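Local coordinates for extracellular invertase (Aspergillus kawachii, PDB 5XHA), which probably hydrolyses sucrose and related beta-fructofuranosides to release fructose, as a secreted invertase of glycoside hydrolase family 32, at residues I123-P128 and G271-D276; E228-T233 and W243-E248; A460-P465 and L540-V545; G522-F527 and Y554-F559. All coordinates share one frame; numbering follows the deposited sequence.

Interaction 1 of 4, residues I123-P128 and G271-D276; sequences IHWSIP and GTEGSD. With FRU (beta-D-fructofuranose), chain B; FRU (beta-D-fructofuranose), chain D.
In the fructose-binding pocket, the indole of Trp125 runs alongside Glu273, the two side chains pointing opposite ways. Glu273 OE1 lies 3.5 Å from Trp125 CD1, at the indole edge and near its plane, while the carboxylate stands almost upright to the ring, the two planes 88° apart. Next along the same edge, Trp125 NE1 faces Glu273 CB at 3.6 Å but gives its hydrogen bond to Thr284, whose hydroxyl also bonds Glu273 OE1. At the far end of the indole, Trp125 CH2 meets Ser275 CB at 3.8 Å. Trp125 reaches this position because its CG sits between the backbone N and the carbonyl carbon (chi1 62°), inside a type I turn from His124 to Ile127. The fold here is the five-bladed beta-propeller of family 32 enzymes: the turn belongs to a loop between strands 112-118 and 134-140, and Glu273 stands near the end of strand 265-274, in a different sheet. Between them lies the fructose of chain B. Its O3 donates to Glu273 OE1 (2.8 Å) and its O4 to Ile123 O (2.6 Å), so each segment grips one of two adjacent hydroxyls. A water ties the three together: it accepts from Trp125 N at 3.1 Å, donates to Glu273 OE2 at 2.6 Å, and is also hydrogen-bonded to O4 of the sugar. Glu273 OE2 is also held by Asn246. A second fructose, of chain D, brings its C4 to another part of the indole edge, and Phe245 stacks on Trp125.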
# COMPACT_ATOMS: atom_id res chain seq x y z
N ILE A 123 -1.18 -12.28 11.58
CA ILE A 123 -2.23 -11.31 11.76
C ILE A 123 -3.22 -11.91 12.76
O ILE A 123 -3.81 -12.95 12.50
CB ILE A 123 -2.99 -11.05 10.45
CG1 ILE A 123 -2.05 -10.52 9.36
CG2 ILE A 123 -4.14 -10.09 10.69
CD1 ILE A 123 -2.62 -10.64 7.96
N HIS A 124 -3.38 -11.26 13.91
CA HIS A 124 -4.39 -11.68 14.88
C HIS A 124 -4.84 -10.51 15.76
O HIS A 124 -4.07 -9.61 16.07
CB HIS A 124 -3.89 -12.86 15.74
CG HIS A 124 -4.99 -13.63 16.41
ND1 HIS A 124 -5.29 -13.50 17.75
CD2 HIS A 124 -5.87 -14.54 15.92
CE1 HIS A 124 -6.30 -14.28 18.06
NE2 HIS A 124 -6.67 -14.93 16.97
N TRP A 125 -6.11 -10.53 16.15
CA TRP A 125 -6.67 -9.46 16.97
C TRP A 125 -5.92 -9.28 18.32
O TRP A 125 -5.90 -8.20 18.86
CB TRP A 125 -8.17 -9.67 17.22
CG TRP A 125 -8.49 -10.93 17.96
CD1 TRP A 125 -8.88 -12.12 17.43
CD2 TRP A 125 -8.43 -11.12 19.38
NE1 TRP A 125 -9.07 -13.04 18.42
CE2 TRP A 125 -8.80 -12.46 19.63
CE3 TRP A 125 -8.10 -10.29 20.46
CZ2 TRP A 125 -8.85 -12.99 20.92
CZ3 TRP A 125 -8.16 -10.82 21.74
CH2 TRP A 125 -8.52 -12.16 21.96
N SER A 126 -5.32 -10.35 18.83
CA SER A 126 -4.74 -10.37 20.17
C SER A 126 -3.32 -9.83 20.25
O SER A 126 -2.78 -9.75 21.33
CB SER A 126 -4.70 -11.82 20.69
OG SER A 126 -3.82 -12.64 19.92
N ILE A 127 -2.71 -9.53 19.10
CA ILE A 127 -1.34 -9.07 19.04
C ILE A 127 -1.26 -7.74 18.31
O ILE A 127 -2.22 -7.34 17.67
CB ILE A 127 -0.40 -10.09 18.35
CG1 ILE A 127 -0.83 -10.36 16.91
CG2 ILE A 127 -0.37 -11.39 19.15
CD1 ILE A 127 0.17 -11.17 16.12
N PRO A 128 -0.11 -7.05 18.40
CA PRO A 128 -0.01 -5.80 17.66
C PRO A 128 -0.14 -6.01 16.13
O PRO A 128 0.34 -7.00 15.58
CB PRO A 128 1.38 -5.26 18.06
CG PRO A 128 1.67 -5.90 19.38
CD PRO A 128 1.07 -7.27 19.27
N GLY A 271 -18.77 -13.45 11.63
CA GLY A 271 -18.08 -14.26 12.61
C GLY A 271 -17.56 -13.33 13.68
O GLY A 271 -17.13 -12.22 13.38
N THR A 272 -17.62 -13.77 14.94
CA THR A 272 -16.92 -13.04 16.01
C THR A 272 -15.87 -13.96 16.62
O THR A 272 -16.11 -15.15 16.81
CB THR A 272 -17.87 -12.50 17.11
OG1 THR A 272 -18.34 -13.57 17.95
CG2 THR A 272 -19.04 -11.80 16.49
N GLU A 273 -14.70 -13.37 16.88
CA GLU A 273 -13.56 -14.06 17.47
C GLU A 273 -13.52 -13.76 18.97
O GLU A 273 -13.26 -12.62 19.38
CB GLU A 273 -12.26 -13.59 16.84
CG GLU A 273 -12.17 -13.83 15.35
CD GLU A 273 -10.75 -13.70 14.85
OE1 GLU A 273 -9.94 -14.61 15.16
OE2 GLU A 273 -10.45 -12.69 14.17
N GLY A 274 -13.78 -14.81 19.75
CA GLY A 274 -13.86 -14.72 21.20
C GLY A 274 -12.72 -15.42 21.91
O GLY A 274 -11.90 -16.11 21.28
N SER A 275 -12.68 -15.23 23.22
CA SER A 275 -11.60 -15.72 24.07
C SER A 275 -12.03 -15.66 25.53
O SER A 275 -12.81 -14.79 25.91
CB SER A 275 -10.38 -14.82 23.88
OG SER A 275 -9.33 -15.15 24.76
N ASP A 276 -11.53 -16.58 26.34
CA ASP A 276 -11.62 -16.43 27.79
C ASP A 276 -10.55 -15.45 28.19
O ASP A 276 -9.66 -15.15 27.40
CB ASP A 276 -11.37 -17.74 28.52
CG ASP A 276 -12.31 -18.81 28.10
OD1 ASP A 276 -13.54 -18.59 28.20
OD2 ASP A 276 -11.82 -19.87 27.65
C1 FRU B . -9.48 -16.36 10.30
C2 FRU B . -8.05 -16.22 10.88
C3 FRU B . -7.93 -15.34 12.14
C4 FRU B . -6.49 -14.86 12.09
C5 FRU B . -6.07 -15.03 10.62
C6 FRU B . -4.89 -15.99 10.44
O1 FRU B . -9.78 -15.47 9.21
O2 FRU B . -7.56 -17.53 11.19
O3 FRU B . -8.19 -15.99 13.42
O4 FRU B . -6.38 -13.52 12.56
O5 FRU B . -7.18 -15.60 9.92
O6 FRU B . -3.85 -15.28 9.78
C1 FRU D . -6.40 -4.35 23.57
C2 FRU D . -7.41 -5.48 23.61
C3 FRU D . -6.73 -6.74 23.07
C4 FRU D . -7.36 -6.93 21.71
C5 FRU D . -8.33 -5.77 21.47
C6 FRU D . -9.71 -6.19 20.91
O1 FRU D . -5.89 -4.18 22.24
O2 FRU D . -7.93 -5.65 24.94
O3 FRU D . -6.91 -7.89 23.91
O4 FRU D . -6.31 -6.97 20.74
O5 FRU D . -8.48 -5.10 22.72
O6 FRU D . -10.58 -5.06 20.70
O HOH W 1 -7.95 -12.08 14.24

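Interaction 2 of 4, residues E228-T233 and W243-E248; sequences EPTNST and WAFNFE. With FRU (beta-D-fructofuranose), chain C; FRU (beta-D-fructofuranose), chain B; FRU (beta-D-fructofuranose), chain D.
A bend at chi2 (-70°) folds Glu228 back so that its CG rests over the face of Trp243, 3.6 Å from the centroid of the five-membered ring, a CH-pi contact with the carboxylate turned nearly parallel to the indole. Asn231 swings its CG to the side opposite its backbone N (chi1 -158°); its amide stacks on Phe245, the planes 21° apart, with Asn231 CB 4.0 Å from the ring centroid. Thr230 CG2 reaches Phe245 CD1 at 3.5 Å. Two backbone bonds join the segments beside these contacts, Asn231 N to Ala244 O (2.8 Å) and Trp243 N to Ser232 O (2.9 Å). The loop itself is a type II turn, Pro229 to Ser232, whose Pro229 O accepts both Ser232 N and, on a lone pair, Ser232 OG (2.6 Å). That hydroxyl also lies in the plane of the indole, 3.2 Å from Trp243 CD1. This places the loop after the propeller strand 219-227 against the lead-in to strand 247-248, beside the fructose of chain D, whose C6 touches the edge of Phe245. Glu228 OE2 bonds Trp226 and Trp243 NE1 a water, so one face of Trp243 and one of Phe245 are met by C-H and amide groups, without a direct carboxylate-to-indole bond.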
# COMPACT_ATOMS: atom_id res chain seq x y z
N GLU A 228 -19.10 -2.11 18.27
CA GLU A 228 -19.54 -2.52 19.60
C GLU A 228 -18.32 -2.51 20.50
O GLU A 228 -17.20 -2.67 20.02
CB GLU A 228 -20.14 -3.92 19.57
CG GLU A 228 -21.40 -4.08 18.74
CD GLU A 228 -22.62 -3.39 19.34
OE1 GLU A 228 -22.53 -2.84 20.45
OE2 GLU A 228 -23.69 -3.40 18.69
N PRO A 229 -18.53 -2.29 21.81
CA PRO A 229 -17.38 -2.31 22.72
C PRO A 229 -16.75 -3.68 22.79
O PRO A 229 -17.44 -4.69 22.71
CB PRO A 229 -17.99 -1.95 24.09
CG PRO A 229 -19.25 -1.22 23.77
CD PRO A 229 -19.76 -1.81 22.47
N THR A 230 -15.43 -3.71 22.93
CA THR A 230 -14.69 -4.95 23.05
C THR A 230 -15.39 -5.96 23.95
O THR A 230 -15.68 -5.69 25.10
CB THR A 230 -13.30 -4.68 23.63
OG1 THR A 230 -12.69 -3.61 22.90
CG2 THR A 230 -12.44 -5.90 23.54
N ASN A 231 -15.68 -7.14 23.39
CA ASN A 231 -16.24 -8.25 24.12
C ASN A 231 -17.55 -7.96 24.84
O ASN A 231 -17.86 -8.61 25.83
CB ASN A 231 -15.21 -8.83 25.10
CG ASN A 231 -15.51 -10.27 25.49
OD1 ASN A 231 -16.05 -11.06 24.70
ND2 ASN A 231 -15.14 -10.63 26.70
N SER A 232 -18.32 -7.01 24.32
CA SER A 232 -19.70 -6.82 24.71
C SER A 232 -20.55 -7.92 24.09
O SER A 232 -20.04 -8.81 23.39
CB SER A 232 -20.19 -5.44 24.25
OG SER A 232 -19.96 -5.24 22.86
N THR A 233 -21.85 -7.86 24.35
CA THR A 233 -22.76 -8.91 23.95
C THR A 233 -24.16 -8.37 23.73
O THR A 233 -24.57 -7.41 24.39
CB THR A 233 -22.80 -10.02 25.02
OG1 THR A 233 -23.56 -11.13 24.53
CG2 THR A 233 -23.41 -9.49 26.35
N TRP A 243 -20.24 -10.17 20.87
CA TRP A 243 -19.59 -9.39 19.81
C TRP A 243 -18.07 -9.64 19.84
O TRP A 243 -17.40 -9.54 18.82
CB TRP A 243 -19.90 -7.90 19.94
CG TRP A 243 -21.37 -7.55 19.97
CD1 TRP A 243 -22.00 -6.71 20.87
CD2 TRP A 243 -22.39 -8.00 19.07
NE1 TRP A 243 -23.35 -6.62 20.58
CE2 TRP A 243 -23.61 -7.40 19.48
CE3 TRP A 243 -22.41 -8.86 17.97
CZ2 TRP A 243 -24.82 -7.63 18.82
CZ3 TRP A 243 -23.61 -9.09 17.31
CH2 TRP A 243 -24.80 -8.48 17.73
N ALA A 244 -17.57 -9.94 21.03
CA ALA A 244 -16.22 -10.46 21.21
C ALA A 244 -15.13 -9.45 20.78
O ALA A 244 -15.33 -8.24 20.87
CB ALA A 244 -16.08 -11.80 20.51
N PHE A 245 -13.99 -9.95 20.32
CA PHE A 245 -12.81 -9.12 20.17
C PHE A 245 -12.55 -8.69 18.73
O PHE A 245 -11.71 -7.83 18.49
CB PHE A 245 -11.62 -9.88 20.72
CG PHE A 245 -11.69 -10.09 22.21
CD1 PHE A 245 -11.16 -9.15 23.09
CD2 PHE A 245 -12.28 -11.22 22.73
CE1 PHE A 245 -11.20 -9.35 24.47
CE2 PHE A 245 -12.34 -11.42 24.11
CZ PHE A 245 -11.80 -10.49 24.97
N ASN A 246 -13.26 -9.28 17.77
CA ASN A 246 -13.03 -8.91 16.36
C ASN A 246 -14.16 -9.45 15.49
O ASN A 246 -14.65 -10.53 15.77
CB ASN A 246 -11.68 -9.47 15.89
CG ASN A 246 -11.27 -8.95 14.53
OD1 ASN A 246 -11.11 -7.75 14.34
ND2 ASN A 246 -11.09 -9.87 13.57
N PHE A 247 -14.57 -8.70 14.47
CA PHE A 247 -15.55 -9.18 13.49
C PHE A 247 -14.84 -9.68 12.23
O PHE A 247 -13.92 -9.04 11.74
CB PHE A 247 -16.54 -8.09 13.05
CG PHE A 247 -17.57 -7.68 14.09
CD1 PHE A 247 -17.82 -8.43 15.23
CD2 PHE A 247 -18.31 -6.52 13.89
CE1 PHE A 247 -18.76 -8.02 16.15
CE2 PHE A 247 -19.26 -6.12 14.82
CZ PHE A 247 -19.48 -6.87 15.94
N GLU A 248 -15.31 -10.80 11.71
CA GLU A 248 -14.84 -11.34 10.43
C GLU A 248 -16.03 -11.58 9.51
O GLU A 248 -17.18 -11.67 9.96
CB GLU A 248 -14.07 -12.65 10.66
CG GLU A 248 -12.87 -12.49 11.57
CD GLU A 248 -12.01 -13.72 11.63
OE1 GLU A 248 -12.46 -14.74 12.20
OE2 GLU A 248 -10.88 -13.65 11.11
C1 FRU C . -12.10 -16.42 9.01
C2 FRU C . -10.85 -15.85 8.29
C3 FRU C . -11.22 -14.65 7.41
C4 FRU C . -10.06 -14.63 6.41
C5 FRU C . -9.76 -16.11 6.21
C6 FRU C . -8.27 -16.42 6.10
O1 FRU C . -12.00 -17.84 9.28
O3 FRU C . -11.40 -13.43 8.14
O4 FRU C . -10.39 -14.03 5.16
O5 FRU C . -10.33 -16.80 7.34
O6 FRU C . -8.03 -17.84 6.16
C1 FRU B . -9.48 -16.36 10.30
C2 FRU B . -8.05 -16.22 10.88
C3 FRU B . -7.93 -15.34 12.14
C4 FRU B . -6.49 -14.86 12.09
C5 FRU B . -6.07 -15.03 10.62
C6 FRU B . -4.89 -15.99 10.44
O1 FRU B . -9.78 -15.47 9.21
O2 FRU B . -7.56 -17.53 11.19
O3 FRU B . -8.19 -15.99 13.42
O4 FRU B . -6.38 -13.52 12.56
O5 FRU B . -7.18 -15.60 9.92
O6 FRU B . -3.85 -15.28 9.78
C1 FRU D . -6.40 -4.35 23.57
C2 FRU D . -7.41 -5.48 23.61
C3 FRU D . -6.73 -6.74 23.07
C4 FRU D . -7.36 -6.93 21.71
C5 FRU D . -8.33 -5.77 21.47
C6 FRU D . -9.71 -6.19 20.91
O1 FRU D . -5.89 -4.18 22.24
O2 FRU D . -7.93 -5.65 24.94
O3 FRU D . -6.91 -7.89 23.91
O4 FRU D . -6.31 -6.97 20.74
O5 FRU D . -8.48 -5.10 22.72
O6 FRU D . -10.58 -5.06 20.70
O HOH W 2 -25.25 -4.96 22.00

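Interaction 3 of 4, residues A460-P465 and L540-V545; sequences AQLSFP and LDLTLV
Four backbone hydrogen bonds pair Ala460 with Leu542 and Leu462 with Leu540 in antiparallel register. Ala460 N bonds Leu542 O at 3.1 Å, and Leu542 N returns to Ala460 O at 2.8 Å. Leu462 N meets Leu540 O at 2.8 Å, and Leu540 N reaches Leu462 O at 2.9 Å. Leu540 O also receives a CA-H contact from Gln461 CA at 3.1 Å. Apolar contacts lie on the face that carries the leucines: Leu462 CB touches Leu540 CB at 4.1 Å, Leu462 CD1 comes to 4.4 Å of Leu542 CD2, and the Phe464 ring leans on Leu540 CB. Polar groups occupy the other face, where Gln461 and Asp541 form the non-hydrogen-bonded pair and run side by side. Asp541 turns its CG trans to the backbone N (chi1 -171°), which carries OD1 to 3.7 Å from Gln461 CG; a bound fructose lies near this carboxylate. In the C-terminal beta-sandwich of the family 32 fold, strand 455-463 has strand 585-594 on its other side, strand 534-547 continues the sheet into strand 550-555, and the leucine face packs against strand 474-481 of the second sheet.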
# COMPACT_ATOMS: atom_id res chain seq x y z
N ALA A 460 -39.38 -34.93 11.85
CA ALA A 460 -40.33 -35.30 12.90
C ALA A 460 -40.76 -34.07 13.65
O ALA A 460 -39.99 -33.10 13.75
CB ALA A 460 -39.70 -36.30 13.86
N GLN A 461 -41.98 -34.13 14.18
CA GLN A 461 -42.47 -33.13 15.13
C GLN A 461 -42.60 -33.70 16.54
O GLN A 461 -43.09 -34.82 16.73
CB GLN A 461 -43.82 -32.60 14.70
CG GLN A 461 -43.76 -31.50 13.67
CD GLN A 461 -44.33 -31.92 12.34
OE1 GLN A 461 -45.24 -31.27 11.82
NE2 GLN A 461 -43.82 -33.02 11.79
N LEU A 462 -42.18 -32.93 17.53
CA LEU A 462 -42.31 -33.32 18.93
C LEU A 462 -43.22 -32.31 19.63
O LEU A 462 -42.98 -31.10 19.59
CB LEU A 462 -40.94 -33.39 19.60
CG LEU A 462 -40.11 -34.66 19.38
CD1 LEU A 462 -39.65 -34.80 17.93
CD2 LEU A 462 -38.90 -34.68 20.30
N SER A 463 -44.29 -32.83 20.24
CA SER A 463 -45.28 -32.03 20.96
C SER A 463 -45.17 -32.31 22.44
O SER A 463 -45.15 -33.48 22.85
CB SER A 463 -46.68 -32.36 20.48
OG SER A 463 -46.83 -31.94 19.14
N PHE A 464 -45.08 -31.25 23.22
CA PHE A 464 -44.86 -31.36 24.65
C PHE A 464 -46.07 -30.86 25.43
O PHE A 464 -46.72 -29.91 25.00
CB PHE A 464 -43.61 -30.56 25.04
CG PHE A 464 -42.35 -31.04 24.38
CD1 PHE A 464 -41.74 -32.21 24.81
CD2 PHE A 464 -41.79 -30.34 23.33
CE1 PHE A 464 -40.57 -32.66 24.20
CE2 PHE A 464 -40.63 -30.78 22.71
CZ PHE A 464 -40.02 -31.94 23.14
N PRO A 465 -46.38 -31.49 26.57
CA PRO A 465 -47.46 -31.03 27.44
C PRO A 465 -47.01 -29.85 28.30
O PRO A 465 -45.80 -29.62 28.46
CB PRO A 465 -47.72 -32.26 28.33
CG PRO A 465 -46.38 -32.90 28.46
CD PRO A 465 -45.70 -32.67 27.13
N LEU A 540 -42.08 -28.69 18.23
CA LEU A 540 -40.70 -28.78 17.76
C LEU A 540 -40.68 -29.50 16.43
O LEU A 540 -40.93 -30.70 16.37
CB LEU A 540 -39.82 -29.55 18.76
CG LEU A 540 -38.32 -29.70 18.43
CD1 LEU A 540 -37.60 -28.36 18.41
CD2 LEU A 540 -37.65 -30.62 19.43
N ASP A 541 -40.40 -28.76 15.37
CA ASP A 541 -40.36 -29.26 14.00
C ASP A 541 -38.91 -29.46 13.58
O ASP A 541 -38.20 -28.51 13.28
CB ASP A 541 -41.06 -28.26 13.07
CG ASP A 541 -41.24 -28.80 11.67
OD1 ASP A 541 -41.12 -30.02 11.46
OD2 ASP A 541 -41.52 -28.01 10.76
N LEU A 542 -38.49 -30.72 13.53
CA LEU A 542 -37.08 -31.10 13.44
C LEU A 542 -36.74 -31.68 12.07
O LEU A 542 -37.48 -32.52 11.57
CB LEU A 542 -36.83 -32.17 14.50
CG LEU A 542 -35.62 -32.11 15.41
CD1 LEU A 542 -35.36 -30.70 15.94
CD2 LEU A 542 -35.86 -33.09 16.55
N THR A 543 -35.63 -31.24 11.48
CA THR A 543 -35.06 -31.90 10.31
C THR A 543 -33.59 -32.22 10.58
O THR A 543 -32.80 -31.33 10.86
CB THR A 543 -35.17 -31.03 9.04
OG1 THR A 543 -36.47 -30.46 8.95
CG2 THR A 543 -34.93 -31.85 7.79
N LEU A 544 -33.25 -33.50 10.53
CA LEU A 544 -31.88 -33.96 10.68
C LEU A 544 -31.38 -34.40 9.32
O LEU A 544 -31.98 -35.26 8.69
CB LEU A 544 -31.82 -35.13 11.65
CG LEU A 544 -31.74 -34.81 13.15
CD1 LEU A 544 -32.91 -33.95 13.61
CD2 LEU A 544 -31.69 -36.11 13.95
N VAL A 545 -30.30 -33.79 8.84
CA VAL A 545 -29.63 -34.27 7.62
C VAL A 545 -28.28 -34.87 8.03
O VAL A 545 -27.43 -34.18 8.60
CB VAL A 545 -29.43 -33.15 6.58
CG1 VAL A 545 -28.91 -33.71 5.26
CG2 VAL A 545 -30.73 -32.39 6.34

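Interaction 4 of 4, residues G522-F527 and Y554-F559; sequences GKLRLF and YANGRF. With FRU (beta-D-fructofuranose), chain E.
Leu524 and the hairpin bearing Arg558 and Phe559 meet between the two sheets of the C-terminal beta-sandwich. Residues 554-559 join strands 550-555 and 559-564 through a tight turn with positive phi at Asn556 and Gly557, closed by Arg558 N to Ala555 O, and Arg558 and Phe559 together face Ala555 as a classic beta bulge. Packing is close and largely apolar on the inner side. Leu524 has its CG trans to the backbone N (chi1 176°), and its two methyl groups part: CD2 touches Ala555 CB at 3.8 Å, while CD1 lies 4.0 Å from Phe559 CB. The Phe559 ring points its edge at the end of strand 520-523, with CE2 3.3 Å from Lys523 O and 3.7 Å from Gly522 C. Leu540 of strand 534-547 also packs on Leu524. Away from this patch the contact thins to the single arm of Arg558, which with Asn556 and Gly557 is partly exposed. Extended from CG to NE, it crosses Leu524 at about a right angle and turns NH2 to Arg525 O in a weak bond of doubtful geometry. The guanidinium is held more firmly by Glu538, a salt bridge through Arg558 NH1. Phe527 brings CE2 over one face of the guanidinium, 3.7 Å from Arg558 NH2, the two planes 47° apart. Arg525 directs its own guanidinium away from the hairpin, to Glu496 and Glu392. At the outer tip of the turn the fructose of chain E is held from the backbone, Gly557 N donating to its O6 at 2.9 Å.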
# COMPACT_ATOMS: atom_id res chain seq x y z
N GLY A 522 -27.31 -25.65 20.96
CA GLY A 522 -27.85 -24.36 20.57
C GLY A 522 -29.13 -24.02 21.31
O GLY A 522 -29.92 -24.90 21.62
N LYS A 523 -29.33 -22.74 21.62
CA LYS A 523 -30.55 -22.28 22.27
C LYS A 523 -31.70 -22.26 21.30
O LYS A 523 -31.56 -21.81 20.17
CB LYS A 523 -30.37 -20.88 22.85
CG LYS A 523 -29.29 -20.78 23.92
CD LYS A 523 -29.72 -21.43 25.23
CE LYS A 523 -30.75 -20.59 25.98
NZ LYS A 523 -30.74 -20.96 27.42
N LEU A 524 -32.85 -22.77 21.75
CA LEU A 524 -34.09 -22.67 20.99
C LEU A 524 -35.27 -22.56 21.96
O LEU A 524 -35.48 -23.46 22.78
CB LEU A 524 -34.27 -23.89 20.09
CG LEU A 524 -35.60 -23.91 19.33
CD1 LEU A 524 -35.64 -22.84 18.25
CD2 LEU A 524 -35.86 -25.27 18.73
N ARG A 525 -36.02 -21.46 21.86
CA ARG A 525 -37.24 -21.25 22.65
C ARG A 525 -38.43 -21.76 21.88
O ARG A 525 -38.62 -21.39 20.72
CB ARG A 525 -37.46 -19.77 22.97
CG ARG A 525 -38.82 -19.45 23.62
CD ARG A 525 -38.75 -18.19 24.48
NE ARG A 525 -37.92 -18.41 25.66
CZ ARG A 525 -37.50 -17.46 26.49
NH1 ARG A 525 -37.84 -16.18 26.31
NH2 ARG A 525 -36.75 -17.78 27.52
N LEU A 526 -39.21 -22.63 22.50
CA LEU A 526 -40.52 -23.01 21.98
C LEU A 526 -41.55 -22.15 22.73
O LEU A 526 -41.67 -22.23 23.96
CB LEU A 526 -40.79 -24.49 22.21
CG LEU A 526 -39.82 -25.42 21.48
CD1 LEU A 526 -39.92 -26.83 22.03
CD2 LEU A 526 -40.07 -25.37 19.97
N PHE A 527 -42.25 -21.29 21.99
CA PHE A 527 -43.15 -20.32 22.63
C PHE A 527 -44.47 -20.97 23.04
O PHE A 527 -44.77 -22.11 22.67
CB PHE A 527 -43.40 -19.15 21.70
CG PHE A 527 -42.17 -18.36 21.38
CD1 PHE A 527 -41.69 -17.39 22.27
CD2 PHE A 527 -41.47 -18.58 20.20
CE1 PHE A 527 -40.54 -16.67 21.99
CE2 PHE A 527 -40.32 -17.86 19.91
CZ PHE A 527 -39.86 -16.90 20.80
N TYR A 554 -31.81 -28.81 11.83
CA TYR A 554 -32.69 -27.67 11.65
C TYR A 554 -33.94 -27.80 12.53
O TYR A 554 -34.42 -28.92 12.77
CB TYR A 554 -33.14 -27.61 10.19
CG TYR A 554 -32.02 -27.35 9.19
CD1 TYR A 554 -31.20 -28.38 8.75
CD2 TYR A 554 -31.78 -26.07 8.70
CE1 TYR A 554 -30.18 -28.15 7.84
CE2 TYR A 554 -30.76 -25.82 7.79
CZ TYR A 554 -29.96 -26.87 7.36
OH TYR A 554 -28.95 -26.62 6.45
N ALA A 555 -34.46 -26.66 12.98
CA ALA A 555 -35.73 -26.64 13.75
C ALA A 555 -36.52 -25.37 13.52
O ALA A 555 -35.97 -24.26 13.59
CB ALA A 555 -35.46 -26.82 15.23
N ASN A 556 -37.81 -25.54 13.20
CA ASN A 556 -38.81 -24.48 13.27
C ASN A 556 -38.53 -23.31 12.30
O ASN A 556 -38.97 -22.18 12.53
CB ASN A 556 -38.95 -23.95 14.72
CG ASN A 556 -39.64 -24.94 15.67
OD1 ASN A 556 -40.64 -24.63 16.33
ND2 ASN A 556 -39.08 -26.12 15.77
N GLY A 557 -37.81 -23.59 11.22
CA GLY A 557 -37.46 -22.58 10.22
C GLY A 557 -36.56 -21.46 10.71
O GLY A 557 -36.40 -20.46 10.02
N ARG A 558 -35.97 -21.62 11.89
CA ARG A 558 -35.23 -20.52 12.48
C ARG A 558 -34.02 -20.97 13.28
O ARG A 558 -33.47 -20.19 14.03
CB ARG A 558 -36.17 -19.69 13.37
CG ARG A 558 -36.67 -20.41 14.61
CD ARG A 558 -37.71 -19.56 15.33
NE ARG A 558 -38.00 -20.09 16.67
CZ ARG A 558 -39.14 -20.63 17.06
NH1 ARG A 558 -40.18 -20.74 16.24
NH2 ARG A 558 -39.26 -21.06 18.31
N PHE A 559 -33.59 -22.21 13.11
CA PHE A 559 -32.53 -22.73 13.94
C PHE A 559 -31.72 -23.73 13.15
O PHE A 559 -32.28 -24.53 12.43
CB PHE A 559 -33.13 -23.39 15.18
CG PHE A 559 -32.13 -24.09 16.04
CD1 PHE A 559 -31.77 -25.41 15.78
CD2 PHE A 559 -31.57 -23.45 17.13
CE1 PHE A 559 -30.86 -26.06 16.57
CE2 PHE A 559 -30.66 -24.11 17.94
CZ PHE A 559 -30.31 -25.42 17.66
C1 FRU E . -39.32 -28.95 6.92
C2 FRU E . -38.59 -27.65 6.55
C3 FRU E . -37.23 -27.83 5.84
C4 FRU E . -36.39 -26.73 6.46
C5 FRU E . -36.88 -26.78 7.91
C6 FRU E . -36.63 -25.48 8.67
O1 FRU E . -39.96 -29.57 5.79
O2 FRU E . -39.42 -26.76 5.78
O3 FRU E . -37.29 -27.68 4.41
O4 FRU E . -34.97 -26.89 6.32
O5 FRU E . -38.28 -27.05 7.82
O6 FRU E . -36.28 -25.73 10.05

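Overall arrangement
Interactions 1 and 2 belong to the propeller, interactions 3 and 4 to the sandwich. The first two adjoin on neighbouring strands 265-274 and 247-248, where Phe245 N probably bonds Glu273 O; both border the fructoses of chains B and D, and interaction 2 is nested within the loop closed by interaction 1. Interactions 3 and 4 meet where strand 534-547 pairs with its neighbour 550-555, and their segments alternate along the chain. Interactions 1, 3 and 4 are largely buried, whereas interaction 2 is only partly so. Their chemistry differs: water and sugar bridge interaction 1, ring faces dominate interaction 2, regular strand pairing interaction 3, and sheet-to-sheet packing interaction 4. The centres of interactions 1 and 3 are about 37 Å apart.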